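Local coordinates for protein vaginolysin (Gardnerella vaginalis, PDB 5IMY) that probably binds cholesterol in host membranes and perforates them as a secreted pore-forming toxin of the cholesterol-dependent cytolysin family, at residues A[263-268]-A[308-313]; A[78-83]-A[211-216]; A[170-175]-A[182-187]; A[217-222]-A[337-342]; A[302-307]-A[324-329]. All blocks are in the same frame, centred on the assembly; numbering follows the deposited sequence.

How the contacts relate
Contacts 1 and 2 are buried in the central antiparallel sheet and meet through backbone bonds between strands 263-271 and 208-223; contact 1 is a strand pair with apolar side chains, whereas contact 2 rests on one buried lysine. Contacts 3 and 5 are partly buried and each sets a helix beside a strand of this sheet, helix 177-184 beside strand 166-173 and helix 326-335 beside strand 305-311, the latter also serving contact 1. Contact 3 is made by a ring and a lysine stem, contact 5 by a backbone bond and a valine. Contact 4, at the surface, brings a loop to the corner of strand 208-223 through a leucine on the face of one tyrosine and the edge of another.

Contact 1: A[263-268]-A[308-313]; sequences RSMYVK and AVILGG
Backbone hydrogen bonds join Tyr266 and Val309 into an antiparallel hydrogen-bonded pair. Tyr266 N reaches Val309 O at 3.0 Å, and Val309 N returns to Tyr266 O at 2.9 Å. A further bond, from Leu311 N to Ser264 O, is longer but almost straight at the hydrogen (172°). Tyr266 O also receives a CA-H...O contact from Ala308 CA.

Apolar contacts fall on both faces of the sheet. On one, Met265 and Ile310 lie side by side and point the same way, with Met265 CB 3.7 Å from Ile310 CG1. Met265 CG sits between its backbone N and carbonyl carbon (chi1 61°), and from there the extended chain carries the sulfur away from strand 305-311 toward Leu329 and Ile333 of helix 326-335. On this face too, Val267 CG2 lies 3.9 Å from Ala308 CB. On the other face, Val309 CG2 packs against Tyr266 CB, while Leu311 CD2 lies at the edge of the Tyr266 ring, 4.2 Å from Tyr266 CD2.

One charged group takes part: Arg263 NH2 passes 3.8 Å from Ile310 CD1, and Arg263 NH1 is hydrogen-bonded to Leu332 O.

In the cytolysin fold these strands belong to the central sheet, and 305-311 pairs with 263-271 at its margin. The chemistry implies a pairing fixed by main-chain bonds and shielded by hydrocarbon on either side.

Contact 2: A[78-83]-A[211-216]; sequences NLSVTS and IVNFKQ
The carboxamide of Asn78 meets the ammonium of Lys215 at its oxygen end: Lys215 NZ lies 3.0 Å from Asn78 OD1, tilted 20° from the carbonyl plane, and thus over neither flat face of the amide. A second flat group, the Phe214 ring, belongs to the opposite face of strand 208-223 from Lys215; Val212 CG1 lies 3.4 Å above one of its faces, offset toward the rim, and the ring also packs on Met167 and Tyr169.

Asn78 and Lys215 approach from opposite directions. With CG opposite the backbone N (chi1 -169°), Asn78 sends its amide toward the sheet, and Lys215, fully extended beyond CG, spans the gap from the other side. The backbones remain well apart, Ser80 CA being 9.5 Å from Lys215 CA. A second oxygen helps hold the ammonium: Ser80 OG accepts a weak bond from Lys215 NZ at 3.4 Å, and it also lies 3.9 Å from Lys215 CE.

Through these bonds to Asn78 and Ser80 the lysine links short strand 79-80 to strand 208-223 of the central cytolysin sheet. Strand 79-80 itself pairs with strand 347-354, whose Ala349 packs against both Asn78 and Lys215. Chemically, a buried ammonium is here met by neutral oxygens, one firmly and one weakly, with no carboxylate from either segment. Such a site is consistent with a directional tie whose lysine may lose its proton somewhat more readily than it would in water.

Contact 3: A[170-175]-A[182-187]; sequences DSASAQ and AKFGAD
Phe184 drives its ring edge against the backbone of strand 166-173. Asp170 O lies in the plane of the ring, 3.4 Å from Phe184 CE1 and 3.5 Å from Phe184 CZ, where the weakly positive rim hydrogens suit a carbonyl oxygen. Asp170 CB approaches the same corner at 3.9 Å from Phe184 CE1, and Ala172 CB meets the ring obliquely at 4.1 Å from Phe184 CE2. Ile211 of the adjoining strand 208-223 also touches the ring, and the ring of Phe188 meets it as well.

The neighbouring Lys183 adds hydrocarbon to the tight part. Its CG lies over the centre of the Phe184 ring, 3.7 Å above the plane, and 3.8 Å from Ala172 CB. A bend at chi2 (88°) turns the chain along the strand, bringing Lys183 CE to 3.4 Å from Ser171 O and close to Asp170 CB.

Here the last turn of helix 177-184 rests on the strand that precedes it, in the region that in cholesterol-dependent cytolysins forms the first helical cluster, thought to unfold into a membrane-spanning beta hairpin when the pore forms. Gly185, with positive phi, is the first residue to leave the helix.

The looser, outward side is polar. Asp170 OD1 and Lys183 NZ are 4.7 Å apart, near but not in contact. Outside the two segments, Lys183 NZ instead makes a salt bridge with an acidic side chain on the chain of another protein, and Ser171 N gives a hydrogen bond to an acidic side chain of that chain.

Contact 4: A[217-222]-A[337-342]; sequences TYYTVS and ANLSTS
Leu339 lies across one face of the Tyr218 ring, CG standing 3.7 Å above the plane and offset toward the rim, in a CH-pi contact 4.1 Å from the ring centroid and 26° off its normal. The two side chains slide past each other in opposite directions, and Leu339 CD1 settles near the base of the ring, 3.4 Å from Tyr218 CD1. The other branch of the leucine, CD2, reaches toward Tyr219, whose ring it meets at the edge, 4.2 Å from Tyr219 CE2. That ring is brought round by a chi1 of 53°, which places CG between the backbone N and the carbonyl carbon, and the leucine is left crossing it at a slant.

Farther out along Tyr218, the phenolic end passes the 337-338 backbone: the carbonyl carbon of Ala337 lies at the ring edge, 4.2 Å from Tyr218 CE1. The hydroxyl itself is hydrogen-bonded to Gly336 O.

Tyr218 and Tyr219 stand together opposite Tyr261 in a classic beta bulge, where strand 208-223 turns a corner. Around it, strand 253-261 flanks the bulge, its Tyr261 ring meeting that of Tyr219, helix 139-158 touches Tyr219 through Val150, and the 337-342 loop links helix 326-335 to strand 347-354.

Contact 5: A[302-307]-A[324-329]; sequences QNTSVC and GNIDTL. Unlike the reference sequence in segment 302-307: Cys307 (reference Thr).
A backbone hydrogen bond from Val306 N to Gly324 O, 2.7 Å long, links the segments. It is bent (148° at the hydrogen), and the donor sits well above the carbonyl plane, 55° out of it. The same oxygen receives a CA-H...O contact from Ser305 CA at 3.4 Å.

Apolar contact centres on Val306, which points toward helix 326-335. Val306 CG2 lies 4.1 Å from Ile326 CD1, and Val306 CG1 4.3 Å from Leu329 CB. CG2 of Val306 is also 3.5 Å from Asn325 C, in van der Waals contact with that peptide group. Phe269 of strand 263-271 packs against Val306, Ile326 and Leu329.

Polar bonds organise the helix start. Asn325 is the N-cap, its OD1 accepting from Thr328 N at 3.2 Å and weakly from Asp327 N; Thr328 OG1 weakly accepts from Asn325 N in return, which completes a capping box.

One covalent link lies close by: Cys307, which differs from the reference threonine, forms a disulfide with Cys322. The chemistry implies that the helix start is held to the margin of the cytolysin sheet by the main-chain bond just ahead of it and by Val306 packing on Ile326 and Leu329, while the uncharged cap organises its first turn.

Contact 1: A[263-268]-A[308-313]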
# COMPACT_ATOMS: atom_id res chain seq x y z
N ARG A 263 6.70 -1.57 -42.28
CA ARG A 263 5.51 -0.80 -41.93
C ARG A 263 5.60 -0.41 -40.46
O ARG A 263 5.89 -1.26 -39.61
CB ARG A 263 4.25 -1.63 -42.19
CG ARG A 263 2.98 -0.83 -42.38
CD ARG A 263 1.96 -1.65 -43.15
NE ARG A 263 0.59 -1.18 -42.94
CZ ARG A 263 -0.20 -1.56 -41.95
NH1 ARG A 263 0.24 -2.44 -41.04
NH2 ARG A 263 -1.43 -1.08 -41.85
N SER A 264 5.36 0.86 -40.17
CA SER A 264 5.48 1.40 -38.82
C SER A 264 4.26 2.24 -38.50
O SER A 264 3.75 2.97 -39.35
CB SER A 264 6.75 2.25 -38.69
OG SER A 264 6.75 3.00 -37.48
N MET A 265 3.79 2.14 -37.26
CA MET A 265 2.65 2.94 -36.82
C MET A 265 2.69 3.12 -35.31
O MET A 265 3.26 2.30 -34.58
CB MET A 265 1.32 2.29 -37.24
CG MET A 265 1.08 0.91 -36.65
SD MET A 265 -0.59 0.32 -36.97
CE MET A 265 -0.60 -1.16 -35.98
N TYR A 266 2.06 4.20 -34.86
CA TYR A 266 1.87 4.49 -33.44
C TYR A 266 0.40 4.32 -33.08
O TYR A 266 -0.48 4.76 -33.82
CB TYR A 266 2.33 5.91 -33.11
CG TYR A 266 3.82 6.04 -32.89
CD1 TYR A 266 4.36 5.91 -31.61
CD2 TYR A 266 4.69 6.29 -33.94
CE1 TYR A 266 5.72 6.02 -31.40
CE2 TYR A 266 6.05 6.41 -33.73
CZ TYR A 266 6.56 6.27 -32.46
OH TYR A 266 7.91 6.39 -32.24
N VAL A 267 0.15 3.68 -31.94
CA VAL A 267 -1.21 3.37 -31.51
C VAL A 267 -1.41 3.89 -30.10
O VAL A 267 -0.57 3.67 -29.22
CB VAL A 267 -1.49 1.85 -31.57
CG1 VAL A 267 -2.95 1.57 -31.22
CG2 VAL A 267 -1.15 1.30 -32.94
N LYS A 268 -2.54 4.57 -29.88
CA LYS A 268 -2.93 5.04 -28.56
C LYS A 268 -4.13 4.23 -28.08
O LYS A 268 -5.19 4.26 -28.71
CB LYS A 268 -3.28 6.53 -28.59
CG LYS A 268 -3.80 7.08 -27.26
CD LYS A 268 -4.27 8.53 -27.38
CE LYS A 268 -5.55 8.66 -28.20
NZ LYS A 268 -6.00 10.07 -28.34
N ALA A 308 -4.76 5.02 -34.11
CA ALA A 308 -3.54 4.55 -34.77
C ALA A 308 -3.20 5.47 -35.92
O ALA A 308 -4.02 5.64 -36.83
CB ALA A 308 -3.71 3.12 -35.29
N VAL A 309 -2.00 6.04 -35.91
CA VAL A 309 -1.50 6.84 -37.02
C VAL A 309 -0.36 6.07 -37.67
O VAL A 309 0.57 5.62 -36.98
CB VAL A 309 -1.05 8.24 -36.57
CG1 VAL A 309 -2.10 8.86 -35.67
CG2 VAL A 309 0.32 8.21 -35.88
N ILE A 310 -0.44 5.90 -38.98
CA ILE A 310 0.53 5.12 -39.74
C ILE A 310 1.44 6.07 -40.50
O ILE A 310 0.99 7.12 -40.98
CB ILE A 310 -0.20 4.13 -40.67
CG1 ILE A 310 -1.15 3.26 -39.85
CG2 ILE A 310 0.80 3.26 -41.43
CD1 ILE A 310 -2.14 2.46 -40.67
N LEU A 311 2.71 5.71 -40.59
CA LEU A 311 3.74 6.58 -41.16
C LEU A 311 4.21 6.02 -42.49
O LEU A 311 4.45 4.81 -42.62
CB LEU A 311 4.93 6.71 -40.20
CG LEU A 311 4.74 6.23 -38.76
CD1 LEU A 311 6.08 5.98 -38.11
CD2 LEU A 311 3.93 7.24 -37.96
N GLY A 312 4.36 6.90 -43.48
CA GLY A 312 4.80 6.49 -44.80
C GLY A 312 5.58 7.56 -45.53
O GLY A 312 6.76 7.77 -45.24
N GLY A 313 4.95 8.24 -46.49
CA GLY A 313 5.64 9.22 -47.28
C GLY A 313 4.77 10.00 -48.25
O GLY A 313 5.14 11.10 -48.67

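Contact 2: A[78-83]-A[211-216]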
# COMPACT_ATOMS: atom_id res chain seq x y z
N ASN A 78 17.93 0.87 -32.17
CA ASN A 78 17.00 0.76 -33.29
C ASN A 78 16.27 2.10 -33.42
O ASN A 78 15.21 2.30 -32.83
CB ASN A 78 16.04 -0.40 -33.07
CG ASN A 78 15.24 -0.75 -34.31
OD1 ASN A 78 14.08 -0.36 -34.44
ND2 ASN A 78 15.86 -1.49 -35.22
N LEU A 79 16.85 3.01 -34.18
CA LEU A 79 16.33 4.37 -34.31
C LEU A 79 15.27 4.44 -35.40
O LEU A 79 15.36 3.77 -36.43
CB LEU A 79 17.45 5.36 -34.62
CG LEU A 79 18.46 5.61 -33.49
CD1 LEU A 79 19.50 4.51 -33.43
CD2 LEU A 79 19.12 6.97 -33.67
N SER A 80 14.27 5.28 -35.17
CA SER A 80 13.15 5.41 -36.09
C SER A 80 13.54 6.26 -37.30
O SER A 80 14.31 7.21 -37.19
CB SER A 80 11.94 6.03 -35.40
OG SER A 80 11.41 5.17 -34.41
N VAL A 81 12.99 5.89 -38.45
CA VAL A 81 13.11 6.67 -39.68
C VAL A 81 11.87 7.54 -39.81
O VAL A 81 10.74 7.05 -39.63
CB VAL A 81 13.29 5.76 -40.90
CG1 VAL A 81 13.28 6.58 -42.19
CG2 VAL A 81 14.59 4.97 -40.79
N THR A 82 12.06 8.81 -40.13
CA THR A 82 10.98 9.78 -40.23
C THR A 82 11.09 10.54 -41.54
O THR A 82 12.09 10.44 -42.26
CB THR A 82 11.00 10.76 -39.05
OG1 THR A 82 12.19 11.56 -39.11
CG2 THR A 82 10.95 10.03 -37.73
N SER A 83 10.05 11.32 -41.83
CA SER A 83 10.11 12.22 -42.98
C SER A 83 11.23 13.23 -42.84
O SER A 83 11.82 13.65 -43.84
CB SER A 83 8.77 12.93 -43.15
OG SER A 83 8.81 13.86 -44.22
N ILE A 211 0.56 4.00 -25.00
CA ILE A 211 1.17 4.34 -26.29
C ILE A 211 2.06 3.18 -26.71
O ILE A 211 2.86 2.68 -25.90
CB ILE A 211 1.97 5.64 -26.21
CG1 ILE A 211 1.09 6.79 -25.70
CG2 ILE A 211 2.57 5.98 -27.57
CD1 ILE A 211 -0.15 7.06 -26.55
N VAL A 212 1.92 2.74 -27.96
CA VAL A 212 2.63 1.57 -28.45
C VAL A 212 3.11 1.85 -29.87
O VAL A 212 2.33 2.26 -30.73
CB VAL A 212 1.73 0.31 -28.43
CG1 VAL A 212 2.50 -0.91 -28.90
CG2 VAL A 212 1.17 0.09 -27.03
N ASN A 213 4.40 1.62 -30.10
CA ASN A 213 5.01 1.73 -31.42
C ASN A 213 5.10 0.33 -32.02
O ASN A 213 5.76 -0.54 -31.45
CB ASN A 213 6.39 2.38 -31.33
CG ASN A 213 7.01 2.63 -32.69
OD1 ASN A 213 6.31 2.81 -33.69
ND2 ASN A 213 8.34 2.65 -32.74
N PHE A 214 4.44 0.12 -33.15
CA PHE A 214 4.48 -1.16 -33.85
C PHE A 214 5.39 -1.04 -35.06
O PHE A 214 5.23 -0.13 -35.88
CB PHE A 214 3.08 -1.60 -34.30
CG PHE A 214 2.22 -2.09 -33.18
CD1 PHE A 214 2.34 -3.38 -32.70
CD2 PHE A 214 1.27 -1.26 -32.61
CE1 PHE A 214 1.54 -3.84 -31.68
CE2 PHE A 214 0.46 -1.71 -31.58
CZ PHE A 214 0.60 -3.00 -31.11
N LYS A 215 6.35 -1.96 -35.17
CA LYS A 215 7.26 -2.03 -36.30
C LYS A 215 7.15 -3.40 -36.94
O LYS A 215 7.44 -4.42 -36.29
CB LYS A 215 8.70 -1.75 -35.86
CG LYS A 215 9.06 -0.28 -35.86
CD LYS A 215 10.41 -0.03 -35.21
CE LYS A 215 10.78 1.44 -35.27
NZ LYS A 215 11.92 1.78 -34.38
N GLN A 216 6.74 -3.43 -38.20
CA GLN A 216 6.67 -4.66 -38.99
C GLN A 216 7.77 -4.60 -40.04
O GLN A 216 7.71 -3.79 -40.97
CB GLN A 216 5.29 -4.81 -39.64
CG GLN A 216 4.14 -4.58 -38.67
CD GLN A 216 2.80 -5.01 -39.24
OE1 GLN A 216 2.07 -4.21 -39.82
NE2 GLN A 216 2.48 -6.29 -39.07

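Contact 3: A[170-175]-A[182-187]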
# COMPACT_ATOMS: atom_id res chain seq x y z
N ASP A 170 7.02 -1.63 -28.77
CA ASP A 170 7.44 -1.01 -27.53
C ASP A 170 6.27 -0.25 -26.94
O ASP A 170 5.64 0.56 -27.63
CB ASP A 170 8.63 -0.08 -27.76
CG ASP A 170 9.84 -0.80 -28.33
OD1 ASP A 170 10.61 -1.38 -27.54
OD2 ASP A 170 10.01 -0.78 -29.57
N SER A 171 5.96 -0.53 -25.68
CA SER A 171 4.82 0.05 -25.00
C SER A 171 5.27 1.01 -23.91
O SER A 171 6.40 0.92 -23.40
CB SER A 171 3.93 -1.04 -24.40
OG SER A 171 3.22 -1.75 -25.40
N ALA A 172 4.38 1.93 -23.55
CA ALA A 172 4.64 2.85 -22.46
C ALA A 172 3.34 3.54 -22.09
O ALA A 172 2.52 3.85 -22.96
CB ALA A 172 5.70 3.89 -22.83
N SER A 173 3.15 3.76 -20.79
CA SER A 173 2.00 4.52 -20.32
C SER A 173 2.20 6.00 -20.61
O SER A 173 3.29 6.54 -20.41
CB SER A 173 1.79 4.30 -18.83
OG SER A 173 0.41 4.23 -18.50
N ALA A 174 1.15 6.66 -21.10
CA ALA A 174 1.22 8.08 -21.40
C ALA A 174 1.16 8.86 -20.08
O ALA A 174 0.12 8.89 -19.42
CB ALA A 174 0.08 8.50 -22.33
N GLN A 175 2.27 9.46 -19.71
CA GLN A 175 2.39 10.21 -18.46
C GLN A 175 2.92 11.62 -18.67
O GLN A 175 2.41 12.55 -18.04
CB GLN A 175 3.31 9.45 -17.49
CG GLN A 175 2.74 8.12 -17.02
CD GLN A 175 1.49 8.30 -16.17
OE1 GLN A 175 1.26 9.36 -15.59
NE2 GLN A 175 0.68 7.25 -16.09
N ALA A 182 11.73 10.05 -24.08
CA ALA A 182 12.82 9.17 -23.67
C ALA A 182 12.57 7.73 -24.10
O ALA A 182 13.53 6.98 -24.34
CB ALA A 182 13.01 9.24 -22.16
N LYS A 183 11.30 7.32 -24.21
CA LYS A 183 10.98 5.97 -24.64
C LYS A 183 11.02 5.83 -26.16
O LYS A 183 11.56 4.85 -26.68
CB LYS A 183 9.60 5.57 -24.12
CG LYS A 183 9.11 4.19 -24.56
CD LYS A 183 9.56 3.09 -23.61
CE LYS A 183 9.58 1.73 -24.30
NZ LYS A 183 9.94 0.64 -23.36
N PHE A 184 10.47 6.81 -26.88
CA PHE A 184 10.20 6.67 -28.31
C PHE A 184 11.05 7.59 -29.18
O PHE A 184 10.95 7.50 -30.41
CB PHE A 184 8.72 6.93 -28.59
CG PHE A 184 7.80 5.88 -28.01
CD1 PHE A 184 8.04 4.53 -28.25
CD2 PHE A 184 6.72 6.24 -27.24
CE1 PHE A 184 7.20 3.57 -27.73
CE2 PHE A 184 5.87 5.28 -26.72
CZ PHE A 184 6.12 3.94 -26.96
N GLY A 185 11.87 8.46 -28.60
CA GLY A 185 12.75 9.30 -29.38
C GLY A 185 12.57 10.78 -29.12
O GLY A 185 11.46 11.24 -28.84
N ALA A 186 13.67 11.53 -29.23
CA ALA A 186 13.63 12.96 -28.96
C ALA A 186 12.60 13.69 -29.81
O ALA A 186 12.17 14.79 -29.44
CB ALA A 186 15.01 13.57 -29.19
N ASP A 187 12.19 13.11 -30.94
CA ASP A 187 11.23 13.73 -31.84
C ASP A 187 9.84 13.11 -31.73
O ASP A 187 9.06 13.17 -32.68
CB ASP A 187 11.73 13.66 -33.28
CG ASP A 187 11.93 12.24 -33.76
OD1 ASP A 187 12.08 11.34 -32.90
OD2 ASP A 187 11.96 12.01 -34.98

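Contact 4: A[217-222]-A[337-342]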
# COMPACT_ATOMS: atom_id res chain seq x y z
N THR A 217 8.79 -5.44 -39.87
CA THR A 217 9.95 -5.45 -40.75
C THR A 217 9.80 -6.59 -41.76
O THR A 217 9.73 -7.76 -41.36
CB THR A 217 11.24 -5.61 -39.95
OG1 THR A 217 11.37 -4.52 -39.03
CG2 THR A 217 12.45 -5.62 -40.88
N TYR A 218 9.77 -6.24 -43.04
CA TYR A 218 9.77 -7.25 -44.09
C TYR A 218 11.19 -7.73 -44.40
O TYR A 218 11.42 -8.94 -44.54
CB TYR A 218 9.14 -6.69 -45.36
CG TYR A 218 7.71 -6.24 -45.18
CD1 TYR A 218 6.77 -7.04 -44.55
CD2 TYR A 218 7.30 -4.99 -45.64
CE1 TYR A 218 5.46 -6.61 -44.38
CE2 TYR A 218 6.01 -4.56 -45.48
CZ TYR A 218 5.09 -5.37 -44.85
OH TYR A 218 3.80 -4.93 -44.69
N TYR A 219 12.13 -6.81 -44.50
CA TYR A 219 13.51 -7.16 -44.82
C TYR A 219 14.42 -6.04 -44.34
O TYR A 219 13.98 -4.93 -44.04
CB TYR A 219 13.69 -7.40 -46.32
CG TYR A 219 13.19 -6.27 -47.19
CD1 TYR A 219 14.00 -5.16 -47.46
CD2 TYR A 219 11.92 -6.30 -47.75
CE1 TYR A 219 13.54 -4.13 -48.25
CE2 TYR A 219 11.47 -5.27 -48.55
CZ TYR A 219 12.28 -4.19 -48.80
OH TYR A 219 11.83 -3.16 -49.59
N THR A 220 15.71 -6.35 -44.29
CA THR A 220 16.73 -5.43 -43.79
C THR A 220 17.84 -5.32 -44.83
O THR A 220 18.32 -6.33 -45.34
CB THR A 220 17.30 -5.91 -42.45
OG1 THR A 220 16.27 -5.86 -41.45
CG2 THR A 220 18.47 -5.04 -42.01
N VAL A 221 18.22 -4.09 -45.14
CA VAL A 221 19.37 -3.82 -46.01
C VAL A 221 20.56 -3.52 -45.11
O VAL A 221 20.51 -2.58 -44.30
CB VAL A 221 19.09 -2.65 -46.97
CG1 VAL A 221 20.31 -2.37 -47.84
CG2 VAL A 221 17.87 -2.96 -47.83
N SER A 222 21.62 -4.30 -45.26
CA SER A 222 22.76 -4.24 -44.36
C SER A 222 24.03 -3.91 -45.14
O SER A 222 24.11 -4.11 -46.35
CB SER A 222 22.94 -5.57 -43.61
OG SER A 222 24.19 -5.62 -42.96
N ALA A 337 1.10 -7.89 -42.51
CA ALA A 337 1.85 -9.06 -42.09
C ALA A 337 2.74 -9.60 -43.20
O ALA A 337 3.74 -10.27 -42.90
CB ALA A 337 0.90 -10.16 -41.62
N ASN A 338 2.41 -9.32 -44.45
CA ASN A 338 3.15 -9.85 -45.59
C ASN A 338 3.35 -8.75 -46.61
O ASN A 338 2.70 -7.70 -46.57
CB ASN A 338 2.40 -11.03 -46.24
CG ASN A 338 1.38 -11.65 -45.31
OD1 ASN A 338 0.25 -11.18 -45.22
ND2 ASN A 338 1.77 -12.72 -44.63
N LEU A 339 4.26 -9.00 -47.55
CA LEU A 339 4.46 -8.10 -48.67
C LEU A 339 3.43 -8.42 -49.74
O LEU A 339 3.39 -9.55 -50.24
CB LEU A 339 5.87 -8.24 -49.25
CG LEU A 339 7.10 -7.98 -48.38
CD1 LEU A 339 7.23 -9.04 -47.31
CD2 LEU A 339 8.35 -7.95 -49.26
N SER A 340 2.60 -7.44 -50.09
CA SER A 340 1.81 -7.55 -51.31
C SER A 340 2.67 -7.32 -52.55
O SER A 340 2.21 -6.72 -53.53
CB SER A 340 0.63 -6.58 -51.25
OG SER A 340 0.92 -5.46 -50.43
N THR A 341 3.94 -7.77 -52.50
CA THR A 341 5.00 -7.49 -53.47
C THR A 341 4.68 -6.35 -54.43
O THR A 341 5.06 -6.38 -55.60
CB THR A 341 5.34 -8.76 -54.25
OG1 THR A 341 5.11 -8.54 -55.65
CG2 THR A 341 4.51 -9.95 -53.77
N SER A 342 4.00 -5.33 -53.92
CA SER A 342 3.64 -4.13 -54.67
C SER A 342 3.66 -2.88 -53.81
O SER A 342 3.72 -1.78 -54.35
CB SER A 342 2.24 -4.27 -55.29
OG SER A 342 1.25 -4.42 -54.28

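Contact 5: A[302-307]-A[324-329]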
# COMPACT_ATOMS: atom_id res chain seq x y z
N GLN A 302 -13.65 -4.05 -24.25
CA GLN A 302 -14.84 -3.49 -24.90
C GLN A 302 -14.95 -1.98 -24.68
O GLN A 302 -15.80 -1.35 -25.31
CB GLN A 302 -16.13 -4.13 -24.38
CG GLN A 302 -16.07 -5.62 -24.06
CD GLN A 302 -15.85 -6.49 -25.28
OE1 GLN A 302 -14.98 -7.36 -25.28
NE2 GLN A 302 -16.66 -6.28 -26.31
N ASN A 303 -14.13 -1.41 -23.80
CA ASN A 303 -14.16 0.01 -23.50
C ASN A 303 -12.85 0.71 -23.87
O ASN A 303 -12.63 1.84 -23.43
CB ASN A 303 -14.46 0.23 -22.01
CG ASN A 303 -15.92 0.52 -21.75
OD1 ASN A 303 -16.37 1.66 -21.87
ND2 ASN A 303 -16.68 -0.51 -21.40
N THR A 304 -12.00 0.06 -24.66
CA THR A 304 -10.70 0.61 -25.02
C THR A 304 -10.81 1.26 -26.40
O THR A 304 -10.99 0.56 -27.41
CB THR A 304 -9.63 -0.48 -25.01
OG1 THR A 304 -9.56 -1.07 -23.71
CG2 THR A 304 -8.27 0.10 -25.38
N SER A 305 -10.72 2.58 -26.44
CA SER A 305 -10.61 3.28 -27.72
C SER A 305 -9.20 3.09 -28.28
O SER A 305 -8.22 3.07 -27.53
CB SER A 305 -10.91 4.77 -27.54
OG SER A 305 -11.34 5.36 -28.75
N VAL A 306 -9.11 2.95 -29.60
CA VAL A 306 -7.84 2.73 -30.28
C VAL A 306 -7.67 3.80 -31.34
O VAL A 306 -8.56 4.01 -32.17
CB VAL A 306 -7.76 1.32 -30.90
CG1 VAL A 306 -6.62 1.22 -31.91
CG2 VAL A 306 -7.58 0.28 -29.80
N CYS A 307 -6.52 4.48 -31.31
CA CYS A 307 -6.20 5.56 -32.23
C CYS A 307 -4.82 5.27 -32.81
O CYS A 307 -3.83 5.28 -32.07
CB CYS A 307 -6.24 6.91 -31.52
SG CYS A 307 -5.44 8.31 -32.35
N GLY A 324 -11.54 3.74 -33.03
CA GLY A 324 -11.44 2.32 -33.26
C GLY A 324 -11.37 1.56 -31.96
O GLY A 324 -11.35 2.14 -30.87
N ASN A 325 -11.32 0.24 -32.10
CA ASN A 325 -11.22 -0.66 -30.96
C ASN A 325 -10.15 -1.71 -31.21
O ASN A 325 -9.41 -1.61 -32.20
CB ASN A 325 -12.58 -1.33 -30.69
CG ASN A 325 -13.24 -1.81 -31.96
OD1 ASN A 325 -12.69 -2.65 -32.68
ND2 ASN A 325 -14.42 -1.29 -32.25
N ILE A 326 -10.04 -2.71 -30.34
CA ILE A 326 -9.02 -3.74 -30.51
C ILE A 326 -9.15 -4.40 -31.88
O ILE A 326 -8.16 -4.83 -32.47
CB ILE A 326 -9.09 -4.76 -29.37
CG1 ILE A 326 -8.85 -4.08 -28.01
CG2 ILE A 326 -8.09 -5.90 -29.58
CD1 ILE A 326 -7.49 -3.39 -27.88
N ASP A 327 -10.38 -4.50 -32.40
CA ASP A 327 -10.56 -5.12 -33.71
C ASP A 327 -10.07 -4.21 -34.83
O ASP A 327 -9.64 -4.71 -35.88
CB ASP A 327 -12.03 -5.49 -33.93
CG ASP A 327 -12.38 -6.84 -33.34
OD1 ASP A 327 -11.49 -7.72 -33.28
OD2 ASP A 327 -13.55 -7.03 -32.95
N THR A 328 -10.12 -2.89 -34.64
CA THR A 328 -9.46 -1.99 -35.58
C THR A 328 -7.97 -2.27 -35.62
O THR A 328 -7.37 -2.38 -36.69
CB THR A 328 -9.73 -0.53 -35.18
OG1 THR A 328 -11.10 -0.21 -35.41
CG2 THR A 328 -8.84 0.44 -35.98
N LEU A 329 -7.34 -2.37 -34.44
CA LEU A 329 -5.92 -2.68 -34.37
C LEU A 329 -5.59 -3.98 -35.10
O LEU A 329 -4.73 -4.00 -35.98
CB LEU A 329 -5.49 -2.77 -32.90
CG LEU A 329 -4.06 -3.23 -32.62
CD1 LEU A 329 -3.08 -2.10 -32.88
CD2 LEU A 329 -3.95 -3.75 -31.19